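Local coordinates for protein kallistatin (Homo sapiens, PDB 6F4V) that inhibits tissue kallikrein as a serpin, forming a stable one-to-one complex with the enzyme and being cleaved at its reactive site to release a small C-terminal fragment, at residues H87-R92 / I167-L172; L97-N102 / V159-V164; H101-L106 / T306-L311; G279-D284 / S316-T321. One frame throughout, in Å; residues are numbered along the deposited sequence. Where two conformers were deposited one is given.

Interaction 1 (H87-R92 / I167-L172)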
loop_
_atom_site.group_PDB
_atom_site.type_symbol
_atom_site.label_atom_id
_atom_site.label_comp_id
_atom_site.label_asym_id
_atom_site.label_seq_id
_atom_site.Cartn_x
_atom_site.Cartn_y
_atom_site.Cartn_z
ATOM N N HIS A 87 13.645 13.348 9.786
ATOM C CA HIS A 87 15.087 13.188 10.044
ATOM C C HIS A 87 15.642 11.811 9.633
ATOM O O HIS A 87 16.590 11.745 8.839
ATOM C CB HIS A 87 15.440 13.551 11.500
ATOM C CG HIS A 87 15.600 15.027 11.727
ATOM N ND1 HIS A 87 16.679 15.567 12.394
ATOM C CD2 HIS A 87 14.829 16.076 11.347
ATOM C CE1 HIS A 87 16.559 16.883 12.429
ATOM N NE2 HIS A 87 15.447 17.218 11.799
ATOM N N GLY A 88 15.055 10.733 10.164
ATOM C CA GLY A 88 15.454 9.352 9.818
ATOM C C GLY A 88 14.348 8.589 9.099
ATOM O O GLY A 88 14.229 7.317 9.258
ATOM N N LEU A 89 13.546 9.361 8.330
ATOM C CA LEU A 89 12.421 8.849 7.564
ATOM C C LEU A 89 12.136 9.633 6.282
ATOM O O LEU A 89 11.828 10.821 6.318
ATOM C CB LEU A 89 11.166 8.850 8.431
ATOM C CG LEU A 89 9.941 8.054 7.953
ATOM C CD1 LEU A 89 9.338 7.225 9.086
ATOM C CD2 LEU A 89 8.902 8.970 7.326
ATOM N N GLU A 90 12.225 8.942 5.146
ATOM C CA GLU A 90 11.855 9.501 3.855
ATOM C C GLU A 90 10.508 8.895 3.463
ATOM O O GLU A 90 10.353 7.667 3.448
ATOM C CB GLU A 90 12.921 9.167 2.802
ATOM C CG GLU A 90 12.633 9.756 1.419
ATOM C CD GLU A 90 13.588 9.282 0.336
ATOM O OE1 GLU A 90 14.617 8.666 0.650
ATOM O OE2 GLU A 90 13.339 9.554 -0.859
ATOM N N THR A 91 9.526 9.761 3.241
ATOM C CA THR A 91 8.302 9.368 2.598
ATOM C C THR A 91 8.038 10.371 1.483
ATOM O O THR A 91 8.140 11.601 1.687
ATOM C CB THR A 91 7.131 9.290 3.590
ATOM O OG1 THR A 91 7.492 8.429 4.669
ATOM C CG2 THR A 91 5.903 8.743 2.919
ATOM N N ARG A 92 7.763 9.846 0.289
ATOM C CA ARG A 92 7.364 10.670 -0.839
ATOM C C ARG A 92 6.198 10.003 -1.502
ATOM O O ARG A 92 6.249 8.787 -1.765
ATOM C CB ARG A 92 8.482 10.838 -1.862
ATOM C CG ARG A 92 9.553 11.817 -1.420
ATOM C CD ARG A 92 10.690 11.947 -2.407
ATOM N NE ARG A 92 11.351 10.665 -2.654
ATOM C CZ ARG A 92 11.136 9.869 -3.708
ATOM N NH1 ARG A 92 10.273 10.184 -4.672
ATOM N NH2 ARG A 92 11.801 8.715 -3.796
ATOM N N ILE A 167 4.436 5.770 -4.098
ATOM C CA ILE A 167 4.848 6.015 -2.746
ATOM C C ILE A 167 6.212 5.366 -2.596
ATOM O O ILE A 167 6.451 4.266 -3.076
ATOM C CB ILE A 167 3.819 5.487 -1.707
ATOM C CG1 ILE A 167 4.321 5.696 -0.270
ATOM C CG2 ILE A 167 3.467 4.019 -1.947
ATOM C CD1 ILE A 167 3.265 5.500 0.808
ATOM N N TYR A 168 7.099 6.102 -1.942
ATOM C CA TYR A 168 8.423 5.647 -1.602
ATOM C C TYR A 168 8.633 5.920 -0.117
ATOM O O TYR A 168 8.376 7.036 0.348
ATOM C CB TYR A 168 9.490 6.344 -2.427
ATOM C CG TYR A 168 10.853 5.786 -2.076
ATOM C CD1 TYR A 168 11.267 4.558 -2.566
ATOM C CD2 TYR A 168 11.693 6.448 -1.183
ATOM C CE1 TYR A 168 12.498 4.013 -2.207
ATOM C CE2 TYR A 168 12.934 5.909 -0.812
ATOM C CZ TYR A 168 13.334 4.701 -1.335
ATOM O OH TYR A 168 14.553 4.128 -0.992
ATOM N N PHE A 169 9.094 4.902 0.602
ATOM C CA PHE A 169 9.237 4.918 2.042
ATOM C C PHE A 169 10.566 4.302 2.410
ATOM O O PHE A 169 10.828 3.145 2.098
ATOM C CB PHE A 169 8.104 4.080 2.657
ATOM C CG PHE A 169 8.181 3.915 4.144
ATOM C CD1 PHE A 169 7.658 4.874 4.975
ATOM C CD2 PHE A 169 8.727 2.787 4.710
ATOM C CE1 PHE A 169 7.685 4.728 6.355
ATOM C CE2 PHE A 169 8.748 2.616 6.104
ATOM C CZ PHE A 169 8.221 3.596 6.916
ATOM N N LYS A 170 11.396 5.056 3.124
ATOM C CA LYS A 170 12.655 4.501 3.622
ATOM C C LYS A 170 12.865 5.073 5.003
ATOM O O LYS A 170 12.864 6.307 5.192
ATOM C CB LYS A 170 13.832 4.844 2.676
ATOM C CG LYS A 170 15.146 4.175 3.124
ATOM C CD LYS A 170 16.242 4.172 2.045
ATOM C CE LYS A 170 16.707 5.527 1.592
ATOM N NZ LYS A 170 17.675 5.386 0.431
ATOM N N ALA A 171 13.010 4.185 5.967
ATOM C CA ALA A 171 12.985 4.580 7.361
ATOM C C ALA A 171 13.909 3.731 8.183
ATOM O O ALA A 171 13.903 2.518 8.101
ATOM C CB ALA A 171 11.561 4.448 7.910
ATOM N N LEU A 172 14.667 4.388 9.040
ATOM C CA LEU A 172 15.541 3.710 9.982
ATOM C C LEU A 172 14.775 3.168 11.201
ATOM O O LEU A 172 13.873 3.843 11.721
ATOM C CB LEU A 172 16.587 4.694 10.503
ATOM C CG LEU A 172 17.611 5.225 9.510
ATOM C CD1 LEU A 172 18.310 6.427 10.144
ATOM C CD2 LEU A 172 18.602 4.151 9.103
#

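Interaction 2 (L97-N102 / V159-V164)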
loop_
_atom_site.group_PDB
_atom_site.type_symbol
_atom_site.label_atom_id
_atom_site.label_comp_id
_atom_site.label_asym_id
_atom_site.label_seq_id
_atom_site.Cartn_x
_atom_site.Cartn_y
_atom_site.Cartn_z
ATOM N N LEU A 97 -0.439 12.539 -14.481
ATOM C CA LEU A 97 -1.297 12.174 -15.551
ATOM C C LEU A 97 -0.463 12.239 -16.836
ATOM O O LEU A 97 0.183 13.257 -17.128
ATOM C CB LEU A 97 -2.457 13.163 -15.675
ATOM C CG LEU A 97 -3.399 13.335 -14.483
ATOM C CD1 LEU A 97 -4.396 14.434 -14.813
ATOM C CD2 LEU A 97 -4.105 12.030 -14.175
ATOM N N PHE A 98 -0.502 11.157 -17.584
ATOM C CA PHE A 98 0.070 11.091 -18.910
ATOM C C PHE A 98 -1.082 11.298 -19.886
ATOM O O PHE A 98 -1.969 10.469 -19.973
ATOM C CB PHE A 98 0.810 9.768 -19.083
ATOM C CG PHE A 98 2.014 9.679 -18.217
ATOM C CD1 PHE A 98 1.910 9.249 -16.900
ATOM C CD2 PHE A 98 3.264 10.067 -18.700
ATOM C CE1 PHE A 98 3.029 9.187 -16.089
ATOM C CE2 PHE A 98 4.384 10.019 -17.884
ATOM C CZ PHE A 98 4.268 9.573 -16.579
ATOM N N LEU A 99 -1.070 12.444 -20.572
ATOM C CA LEU A 99 -2.190 12.924 -21.371
ATOM C C LEU A 99 -1.903 12.779 -22.857
ATOM O O LEU A 99 -0.813 13.104 -23.297
ATOM C CB LEU A 99 -2.403 14.401 -21.075
ATOM C CG LEU A 99 -2.678 14.789 -19.624
ATOM C CD1 LEU A 99 -2.766 16.300 -19.507
ATOM C CD2 LEU A 99 -3.950 14.131 -19.122
ATOM N N SER A 100 -2.881 12.317 -23.625
ATOM C CA SER A 100 -2.735 12.229 -25.080
ATOM C C SER A 100 -2.384 13.618 -25.641
ATOM O O SER A 100 -3.044 14.594 -25.298
ATOM C CB SER A 100 -4.032 11.713 -25.722
ATOM O OG SER A 100 -3.916 11.638 -27.143
ATOM N N HIS A 101 -1.327 13.703 -26.454
ATOM C CA HIS A 101 -1.010 14.926 -27.220
ATOM C C HIS A 101 -2.199 15.508 -28.008
ATOM O O HIS A 101 -2.249 16.710 -28.208
ATOM C CB HIS A 101 0.152 14.688 -28.217
ATOM C CG HIS A 101 1.516 14.949 -27.650
ATOM N ND1 HIS A 101 2.544 14.031 -27.730
ATOM C CD2 HIS A 101 2.032 16.037 -27.023
ATOM C CE1 HIS A 101 3.628 14.532 -27.159
ATOM N NE2 HIS A 101 3.342 15.746 -26.716
ATOM N N ASN A 102 -3.128 14.670 -28.463
ATOM C CA ASN A 102 -4.247 15.114 -29.318
ATOM C C ASN A 102 -5.390 15.784 -28.572
ATOM O O ASN A 102 -5.839 16.868 -28.943
ATOM C CB ASN A 102 -4.845 13.916 -30.081
ATOM C CG ASN A 102 -3.892 13.337 -31.107
ATOM O OD1 ASN A 102 -3.171 14.072 -31.775
ATOM N ND2 ASN A 102 -3.888 12.012 -31.241
ATOM N N VAL A 159 -5.748 4.021 -25.835
ATOM C CA VAL A 159 -5.650 4.732 -24.558
ATOM C C VAL A 159 -5.377 6.206 -24.813
ATOM O O VAL A 159 -4.577 6.540 -25.681
ATOM C CB VAL A 159 -4.553 4.105 -23.666
ATOM C CG1 VAL A 159 -4.214 4.992 -22.471
ATOM C CG2 VAL A 159 -4.995 2.724 -23.213
ATOM N N LEU A 160 -6.054 7.079 -24.067
ATOM C CA LEU A 160 -5.845 8.527 -24.148
ATOM C C LEU A 160 -5.309 9.156 -22.857
ATOM O O LEU A 160 -4.948 10.328 -22.852
ATOM C CB LEU A 160 -7.164 9.203 -24.521
ATOM C CG LEU A 160 -7.830 8.710 -25.824
ATOM C CD1 LEU A 160 -9.250 9.266 -25.900
ATOM C CD2 LEU A 160 -7.020 9.082 -27.072
ATOM N N MET A 161 -5.279 8.394 -21.758
ATOM C CA MET A 161 -4.716 8.914 -20.514
ATOM C C MET A 161 -4.303 7.763 -19.611
ATOM O O MET A 161 -4.990 6.761 -19.529
ATOM C CB MET A 161 -5.735 9.813 -19.783
ATOM C CG MET A 161 -5.201 10.476 -18.527
ATOM S SD MET A 161 -6.500 11.323 -17.601
ATOM C CE MET A 161 -7.001 10.008 -16.483
ATOM N N VAL A 162 -3.176 7.932 -18.930
ATOM C CA VAL A 162 -2.802 7.025 -17.864
ATOM C C VAL A 162 -2.542 7.863 -16.620
ATOM O O VAL A 162 -1.733 8.798 -16.646
ATOM C CB VAL A 162 -1.570 6.186 -18.215
ATOM C CG1 VAL A 162 -1.171 5.312 -17.030
ATOM C CG2 VAL A 162 -1.847 5.328 -19.425
ATOM N N LEU A 163 -3.265 7.530 -15.556
ATOM C CA LEU A 163 -3.054 8.101 -14.243
ATOM C C LEU A 163 -2.084 7.204 -13.506
ATOM O O LEU A 163 -2.186 5.981 -13.580
ATOM C CB LEU A 163 -4.387 8.133 -13.525
ATOM C CG LEU A 163 -4.477 8.590 -12.097
ATOM C CD1 LEU A 163 -5.857 9.242 -11.891
ATOM C CD2 LEU A 163 -4.231 7.476 -11.083
ATOM N N VAL A 164 -1.139 7.806 -12.794
ATOM C CA VAL A 164 -0.278 7.054 -11.911
ATOM C C VAL A 164 -0.060 7.761 -10.596
ATOM O O VAL A 164 -0.096 9.002 -10.496
ATOM C CB VAL A 164 1.096 6.686 -12.520
ATOM C CG1 VAL A 164 0.939 6.071 -13.885
ATOM C CG2 VAL A 164 2.018 7.882 -12.594
#

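Interaction 3 (H101-L106 / T306-L311)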
loop_
_atom_site.group_PDB
_atom_site.type_symbol
_atom_site.label_atom_id
_atom_site.label_comp_id
_atom_site.label_asym_id
_atom_site.label_seq_id
_atom_site.Cartn_x
_atom_site.Cartn_y
_atom_site.Cartn_z
ATOM N N HIS A 101 -1.327 13.703 -26.454
ATOM C CA HIS A 101 -1.010 14.926 -27.220
ATOM C C HIS A 101 -2.199 15.508 -28.008
ATOM O O HIS A 101 -2.249 16.710 -28.208
ATOM C CB HIS A 101 0.152 14.688 -28.217
ATOM C CG HIS A 101 1.516 14.949 -27.650
ATOM N ND1 HIS A 101 2.544 14.031 -27.730
ATOM C CD2 HIS A 101 2.032 16.037 -27.023
ATOM C CE1 HIS A 101 3.628 14.532 -27.159
ATOM N NE2 HIS A 101 3.342 15.746 -26.716
ATOM N N ASN A 102 -3.128 14.670 -28.463
ATOM C CA ASN A 102 -4.247 15.114 -29.318
ATOM C C ASN A 102 -5.390 15.784 -28.572
ATOM O O ASN A 102 -5.839 16.868 -28.943
ATOM C CB ASN A 102 -4.845 13.916 -30.081
ATOM C CG ASN A 102 -3.892 13.337 -31.107
ATOM O OD1 ASN A 102 -3.171 14.072 -31.775
ATOM N ND2 ASN A 102 -3.888 12.012 -31.241
ATOM N N LEU A 103 -5.849 15.104 -27.528
ATOM C CA LEU A 103 -7.173 15.293 -26.959
ATOM C C LEU A 103 -7.277 16.563 -26.102
ATOM O O LEU A 103 -6.296 16.994 -25.479
ATOM C CB LEU A 103 -7.503 14.051 -26.127
ATOM C CG LEU A 103 -8.918 13.791 -25.611
ATOM C CD1 LEU A 103 -9.797 13.264 -26.734
ATOM C CD2 LEU A 103 -8.877 12.792 -24.464
ATOM N N LYS A 104 -8.467 17.160 -26.085
ATOM C CA LYS A 104 -8.748 18.325 -25.240
ATOM C C LYS A 104 -9.296 17.814 -23.904
ATOM O O LYS A 104 -10.415 17.275 -23.840
ATOM C CB LYS A 104 -9.760 19.265 -25.911
ATOM C CG LYS A 104 -10.023 20.578 -25.174
ATOM C CD LYS A 104 -8.734 21.332 -24.834
ATOM C CE LYS A 104 -8.942 22.830 -24.691
ATOM N NZ LYS A 104 -9.690 23.183 -23.454
ATOM N N PHE A 105 -8.501 17.974 -22.853
ATOM C CA PHE A 105 -8.921 17.584 -21.504
ATOM C C PHE A 105 -9.606 18.758 -20.840
ATOM O O PHE A 105 -9.260 19.914 -21.115
ATOM C CB PHE A 105 -7.731 17.115 -20.680
ATOM C CG PHE A 105 -7.167 15.806 -21.162
ATOM C CD1 PHE A 105 -6.196 15.780 -22.151
ATOM C CD2 PHE A 105 -7.644 14.606 -20.657
ATOM C CE1 PHE A 105 -5.685 14.577 -22.610
ATOM C CE2 PHE A 105 -7.142 13.398 -21.106
ATOM C CZ PHE A 105 -6.164 13.378 -22.085
ATOM N N LEU A 106 -10.592 18.460 -19.996
ATOM C CA LEU A 106 -11.334 19.498 -19.307
ATOM C C LEU A 106 -10.430 20.141 -18.279
ATOM O O LEU A 106 -9.818 19.440 -17.472
ATOM C CB LEU A 106 -12.606 18.947 -18.666
ATOM C CG LEU A 106 -13.698 18.564 -19.662
ATOM C CD1 LEU A 106 -14.767 17.737 -18.986
ATOM C CD2 LEU A 106 -14.321 19.787 -20.327
ATOM N N THR A 306 -12.975 14.563 -20.344
ATOM C CA THR A 306 -13.110 15.213 -21.647
ATOM C C THR A 306 -14.571 15.106 -22.122
ATOM O O THR A 306 -15.309 14.184 -21.725
ATOM C CB THR A 306 -12.184 14.556 -22.694
ATOM O OG1 THR A 306 -12.287 15.240 -23.960
ATOM C CG2 THR A 306 -12.549 13.109 -22.885
ATOM N N LYS A 307 -14.983 16.041 -22.970
ATOM C CA LYS A 307 -16.269 15.918 -23.695
ATOM C C LYS A 307 -16.073 15.388 -25.124
ATOM O O LYS A 307 -17.053 15.105 -25.826
ATOM C CB LYS A 307 -16.991 17.265 -23.709
ATOM C CG LYS A 307 -17.453 17.740 -22.332
ATOM C CD LYS A 307 -17.632 19.260 -22.271
ATOM C CE LYS A 307 -18.091 19.721 -20.890
ATOM N NZ LYS A 307 -18.501 21.151 -20.878
ATOM N N GLN A 308 -14.813 15.223 -25.532
ATOM C CA GLN A 308 -14.446 14.964 -26.926
ATOM C C GLN A 308 -14.647 13.506 -27.369
ATOM O O GLN A 308 -14.852 13.250 -28.562
ATOM C CB GLN A 308 -12.991 15.398 -27.168
ATOM C CG GLN A 308 -12.578 15.421 -28.639
ATOM C CD GLN A 308 -11.121 15.806 -28.847
ATOM O OE1 GLN A 308 -10.590 16.717 -28.197
ATOM N NE2 GLN A 308 -10.464 15.110 -29.766
ATOM N N GLN A 309 -14.554 12.566 -26.423
ATOM C CA GLN A 309 -14.803 11.149 -26.676
ATOM C C GLN A 309 -15.527 10.552 -25.466
ATOM O O GLN A 309 -15.444 11.094 -24.344
ATOM C CB GLN A 309 -13.483 10.379 -26.863
ATOM C CG GLN A 309 -12.601 10.800 -28.035
ATOM C CD GLN A 309 -13.117 10.337 -29.399
ATOM O OE1 GLN A 309 -14.126 9.624 -29.513
ATOM N NE2 GLN A 309 -12.421 10.751 -30.445
ATOM N N LYS A 310 -16.228 9.442 -25.704
ATOM C CA LYS A 310 -16.790 8.623 -24.622
ATOM C C LYS A 310 -15.708 7.694 -24.073
ATOM O O LYS A 310 -15.161 6.863 -24.801
ATOM C CB LYS A 310 -18.014 7.826 -25.085
ATOM C CG LYS A 310 -19.201 8.740 -25.339
ATOM C CD LYS A 310 -20.546 8.049 -25.192
ATOM C CE LYS A 310 -21.660 9.038 -25.527
ATOM N NZ LYS A 310 -23.015 8.544 -25.152
ATOM N N LEU A 311 -15.410 7.843 -22.784
ATOM C CA LEU A 311 -14.257 7.188 -22.196
ATOM C C LEU A 311 -14.641 5.965 -21.395
ATOM O O LEU A 311 -15.702 5.921 -20.790
ATOM C CB LEU A 311 -13.512 8.166 -21.291
ATOM C CG LEU A 311 -12.933 9.400 -21.990
ATOM C CD1 LEU A 311 -12.123 10.191 -20.991
ATOM C CD2 LEU A 311 -12.061 9.031 -23.183
HETATM O O HOH W 1 -13.223 18.033 -23.726
#

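Interaction 4 (G279-D284 / S316-T321)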
loop_
_atom_site.group_PDB
_atom_site.type_symbol
_atom_site.label_atom_id
_atom_site.label_comp_id
_atom_site.label_asym_id
_atom_site.label_seq_id
_atom_site.Cartn_x
_atom_site.Cartn_y
_atom_site.Cartn_z
ATOM N N GLY A 279 4.717 -7.609 -4.438
ATOM C CA GLY A 279 3.390 -7.925 -4.924
ATOM C C GLY A 279 3.114 -7.277 -6.248
ATOM O O GLY A 279 3.623 -6.208 -6.533
ATOM N N SER A 280 2.242 -7.900 -7.044
ATOM C CA SER A 280 1.926 -7.416 -8.371
ATOM C C SER A 280 0.489 -7.793 -8.660
ATOM O O SER A 280 0.166 -8.969 -8.643
ATOM C CB SER A 280 2.854 -8.020 -9.431
ATOM O OG SER A 280 2.544 -7.437 -10.692
ATOM N N TYR A 281 -0.359 -6.794 -8.865
ATOM C CA TYR A 281 -1.809 -6.977 -8.941
ATOM C C TYR A 281 -2.381 -6.313 -10.175
ATOM O O TYR A 281 -1.965 -5.217 -10.581
ATOM C CB TYR A 281 -2.507 -6.461 -7.651
ATOM C CG TYR A 281 -1.858 -7.080 -6.427
ATOM C CD1 TYR A 281 -2.135 -8.384 -6.050
ATOM C CD2 TYR A 281 -0.879 -6.387 -5.710
ATOM C CE1 TYR A 281 -1.493 -8.982 -4.976
ATOM C CE2 TYR A 281 -0.227 -6.969 -4.640
ATOM C CZ TYR A 281 -0.530 -8.274 -4.275
ATOM O OH TYR A 281 0.092 -8.921 -3.236
ATOM N N VAL A 282 -3.384 -6.978 -10.742
ATOM C CA VAL A 282 -4.168 -6.449 -11.844
ATOM C C VAL A 282 -5.487 -5.944 -11.261
ATOM O O VAL A 282 -6.461 -6.702 -11.070
ATOM C CB VAL A 282 -4.383 -7.517 -12.942
ATOM C CG1 VAL A 282 -5.073 -6.900 -14.144
ATOM C CG2 VAL A 282 -3.047 -8.103 -13.372
ATOM N N LEU A 283 -5.507 -4.655 -10.930
ATOM C CA LEU A 283 -6.636 -4.085 -10.213
ATOM C C LEU A 283 -7.941 -4.118 -11.006
ATOM O O LEU A 283 -9.008 -4.279 -10.411
ATOM C CB LEU A 283 -6.326 -2.661 -9.802
ATOM C CG LEU A 283 -5.151 -2.466 -8.841
ATOM C CD1 LEU A 283 -5.037 -1.010 -8.434
ATOM C CD2 LEU A 283 -5.221 -3.353 -7.604
ATOM N N ASP A 284 -7.854 -4.002 -12.329
ATOM C CA ASP A 284 -9.067 -4.097 -13.168
ATOM C C ASP A 284 -9.731 -5.464 -13.068
ATOM O O ASP A 284 -10.941 -5.548 -13.276
ATOM C CB ASP A 284 -8.815 -3.719 -14.637
ATOM C CG ASP A 284 -7.730 -4.514 -15.248
ATOM O OD1 ASP A 284 -6.561 -4.104 -15.086
ATOM O OD2 ASP A 284 -8.044 -5.584 -15.830
ATOM N N SER A 316 -5.508 -1.439 -15.097
ATOM C CA SER A 316 -5.027 -0.798 -13.854
ATOM C C SER A 316 -4.133 -1.760 -13.089
ATOM O O SER A 316 -4.553 -2.891 -12.763
ATOM C CB SER A 316 -6.203 -0.351 -12.954
ATOM O OG SER A 316 -5.756 0.249 -11.728
ATOM N N PHE A 317 -2.887 -1.335 -12.835
ATOM C CA PHE A 317 -1.896 -2.188 -12.179
ATOM C C PHE A 317 -1.475 -1.619 -10.851
ATOM O O PHE A 317 -1.541 -0.403 -10.633
ATOM C CB PHE A 317 -0.671 -2.373 -13.080
ATOM C CG PHE A 317 -1.007 -2.977 -14.406
ATOM C CD1 PHE A 317 -1.310 -4.349 -14.507
ATOM C CD2 PHE A 317 -1.076 -2.189 -15.543
ATOM C CE1 PHE A 317 -1.629 -4.923 -15.739
ATOM C CE2 PHE A 317 -1.416 -2.761 -16.776
ATOM C CZ PHE A 317 -1.689 -4.112 -16.867
ATOM N N HIS A 318 -1.065 -2.498 -9.956
ATOM C CA HIS A 318 -0.434 -2.094 -8.709
ATOM C C HIS A 318 0.762 -3.010 -8.440
ATOM O O HIS A 318 0.629 -4.224 -8.528
ATOM C CB HIS A 318 -1.408 -2.192 -7.526
ATOM C CG HIS A 318 -0.814 -1.700 -6.241
ATOM N ND1 HIS A 318 -0.703 -0.361 -5.953
ATOM C CD2 HIS A 318 -0.283 -2.363 -5.190
ATOM C CE1 HIS A 318 -0.117 -0.223 -4.772
ATOM N NE2 HIS A 318 0.158 -1.427 -4.293
ATOM N N LYS A 319 1.932 -2.438 -8.183
ATOM C CA LYS A 319 3.089 -3.197 -7.764
ATOM C C LYS A 319 3.688 -2.584 -6.535
ATOM O O LYS A 319 3.628 -1.361 -6.339
ATOM C CB LYS A 319 4.152 -3.240 -8.853
ATOM C CG LYS A 319 3.672 -3.892 -10.140
ATOM C CD LYS A 319 4.759 -3.870 -11.216
ATOM C CE LYS A 319 5.586 -5.138 -11.229
ATOM N NZ LYS A 319 6.425 -5.238 -12.469
ATOM N N ALA A 320 4.274 -3.433 -5.718
ATOM C CA ALA A 320 4.861 -2.992 -4.472
ATOM C C ALA A 320 6.030 -3.884 -4.054
ATOM O O ALA A 320 6.034 -5.086 -4.357
ATOM C CB ALA A 320 3.825 -2.957 -3.382
ATOM N N THR A 321 6.967 -3.304 -3.305
ATOM C CA THR A 321 8.141 -4.052 -2.806
ATOM C C THR A 321 8.458 -3.685 -1.375
ATOM O O THR A 321 8.315 -2.528 -0.982
ATOM C CB THR A 321 9.451 -3.775 -3.642
ATOM O OG1 THR A 321 9.789 -2.376 -3.538
ATOM C CG2 THR A 321 9.252 -4.070 -5.066
#

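Interaction 1 (H87-R92 / I167-L172)
Glu90 and Arg92 meet Tyr168 on one face of an antiparallel strand pair held first by its backbone. Glu90 N donates to Lys170 O at 2.7 Å and Lys170 N donates back to Glu90 O; Arg92 and Tyr168 exchange a second such pair, and Leu172 N reaches Gly88 O. Charged contacts come next. The Glu90 chain runs out extended, its CG anti to the backbone N (chi1 -178°), and brings OE2 within 3.5 Å of Tyr168 CD2. Arg92 NE donates to the anti lone pair of Glu90 OE2 at 2.9 Å, that oxygen lying in the guanidinium plane, while Arg145 makes a further salt bridge to it. The guanidinium is turned 23° from the tyrosine ring plane, and Arg92 NH2 stands 3.5 Å from Tyr168 CG. On the reverse face Leu89 CD1 touches Ala171 CB at 3.7 Å and Phe169 CE1, and Thr91 OG1, in one of two conformers, lies beside the Phe169 ring. A glutamine in place of Glu90 would probably leave Arg92 and Arg145 without their shared negative charge, though Arg92 would keep its salt bridge to Glu143. The chemistry is thus two-sided: ion pairs beside an aromatic ring, and mostly apolar packing opposite.

Interaction 2 (L97-N102 / V159-V164)
Phe98 and Val162 form the hydrogen-bonded pair at the centre of this antiparallel contact, and the backbone bonding is straightest here. Phe98 N donates to Val162 O at 2.8 Å along an almost linear bond (176°), and Val162 N answers to Phe98 O at 3.0 Å. The close side-chain packing lies to either side of this pair. On one face, Leu97 sends CD2 against Leu163 CB at 4.0 Å and the methionine methyl, Met161 CE, lies a little farther off. Beside them Leu99 and Met161 run in the same direction, with Leu99 CD2 3.9 Å from Met161 CG. On the other face the Phe98 ring, whose CG lies beside the backbone N (chi1 -67°), presents its edge to the next strand, and Phe98 CE1 meets Val164 CG2 at 3.9 Å close to the ring plane.

The looser part begins with a bent bond, Ser100 N to Leu160 O at 3.0 Å with 143° at the hydrogen, its donor tilted well out of the carbonyl plane. Beyond it the exposed His101 and Asn102 make no contact with 159-164. On the other side of its strand, against Ile339 of strand 328-340, Leu160 and Met161 form a classic beta bulge.

Helices cover both faces of the pair. Helix 107-117 packs on Leu97 and Met161, and helix 33-44 on Leu163, whereas helix 129-143 lays Ile136 over Phe98, Val162 and Val164. Strand 120-124 continues the sheet beyond Phe98, whose ring stacks with that of Phe122.

Interaction 3 (H101-L106 / T306-L311)
An ST turn at Thr306 fastens two loops together through Lys104, neither loop having regular structure. Thr306 OG1 accepts from Gln308 N at 3.0 Å within the turn and donates to Lys104 O at 2.8 Å across the contact, a position it reaches by lying opposite its own backbone N (chi1 -178°). That carbonyl also accepts from a water that in turn accepts from Lys307 N, so two bonds grip Lys104 O. The other backbone end of the lysine is served as well: Lys104 N donates to Gln308 OE1 at 3.0 Å, approaching from above the amide plane and not along a lone pair. The glutamine holds its extended chain past Leu103, which runs in the opposite direction and lays CD1 3.6 Å from Gln308 CD. Its second methyl, Leu103 CD2, meets Thr306 CG2 tip to tip at 4.0 Å. Farther along, Leu106 and Lys307 cross at about a right angle, with Leu106 CD2 3.8 Å from Lys307 CE. Leu106 is the N-cap position of helix 107-117, and its backbone bonds to Ile305. Beneath the loops, Leu103 packs on Leu160 and Phe105 on Met161, both from strand 159-172, which joins the pair of loops to the end of the large sheet.

Interaction 4 (G279-D284 / S316-T321)
Leu283 and Asp284 meet Ser316 where a strand ends and a short helix begins, and Leu283 repays being followed outward. Leu283 CB rests 3.5 Å from Ser316 OG, a hydroxyl hydrogen-bonded to Tyr40 OH and Ser336 O, and equally near the carbonyl oxygen of that serine. Leu283 CG comes to 4.0 Å from His318 CB. Of the two methyls, Leu283 CD1 fits between Ser316 OG, at 3.6 Å, and His318 CB, while Leu283 CD2 also reaches His318 CB. Asp284 binds the start of 316-321: with CG between the backbone N and the carbonyl carbon (chi1 55°), OD1 receives Ser316 N at 2.9 Å on its anti side, somewhat out of the carboxylate plane, and OD2 pairs with Lys315. An alanine in place of Asp284 would probably leave Ser316 N without its acceptor and Lys315 without its counter-charge. Back along the strands, Tyr281 N donates to His318 O at 2.8 Å and His318 N returns the bond; the two side chains lie alongside each other, Tyr281 CD2 close to the edge of the imidazole. Gly279 and Ala320 repeat this exchange.

His318 bonds Thr335 and Ser32 through its two ring nitrogens, consistent with the shutter region of serpins. Helix 33-44 packs on Leu283 and His318 through Ile36, strand 29-31 on Tyr281, and strand 328-340 lies beside 312-324 in the sheet.

Interactions 1 and 2 hold the same two strands, 89-100 and 159-172, with centres about 29 Å apart, yet their chemistry differs: the first is partly exposed and edged with ion pairs, the second is buried and apolar beneath helices. Interaction 4, partly buried and centred nearest the chain centre (about 9 Å), joins two other strands of that sheet, mixing strand pairing with a carboxylate-to-backbone bond at a helix start. Between its strands and 159-172 lies strand 328-340, consistent with the inserted reactive loop of a cleaved serpin. Interaction 3, the most peripheral, lacks strand pairing and relies on side-chain and water-mediated bonds. It nevertheless touches interaction 2, where Phe105 packs on Leu99 and Leu160.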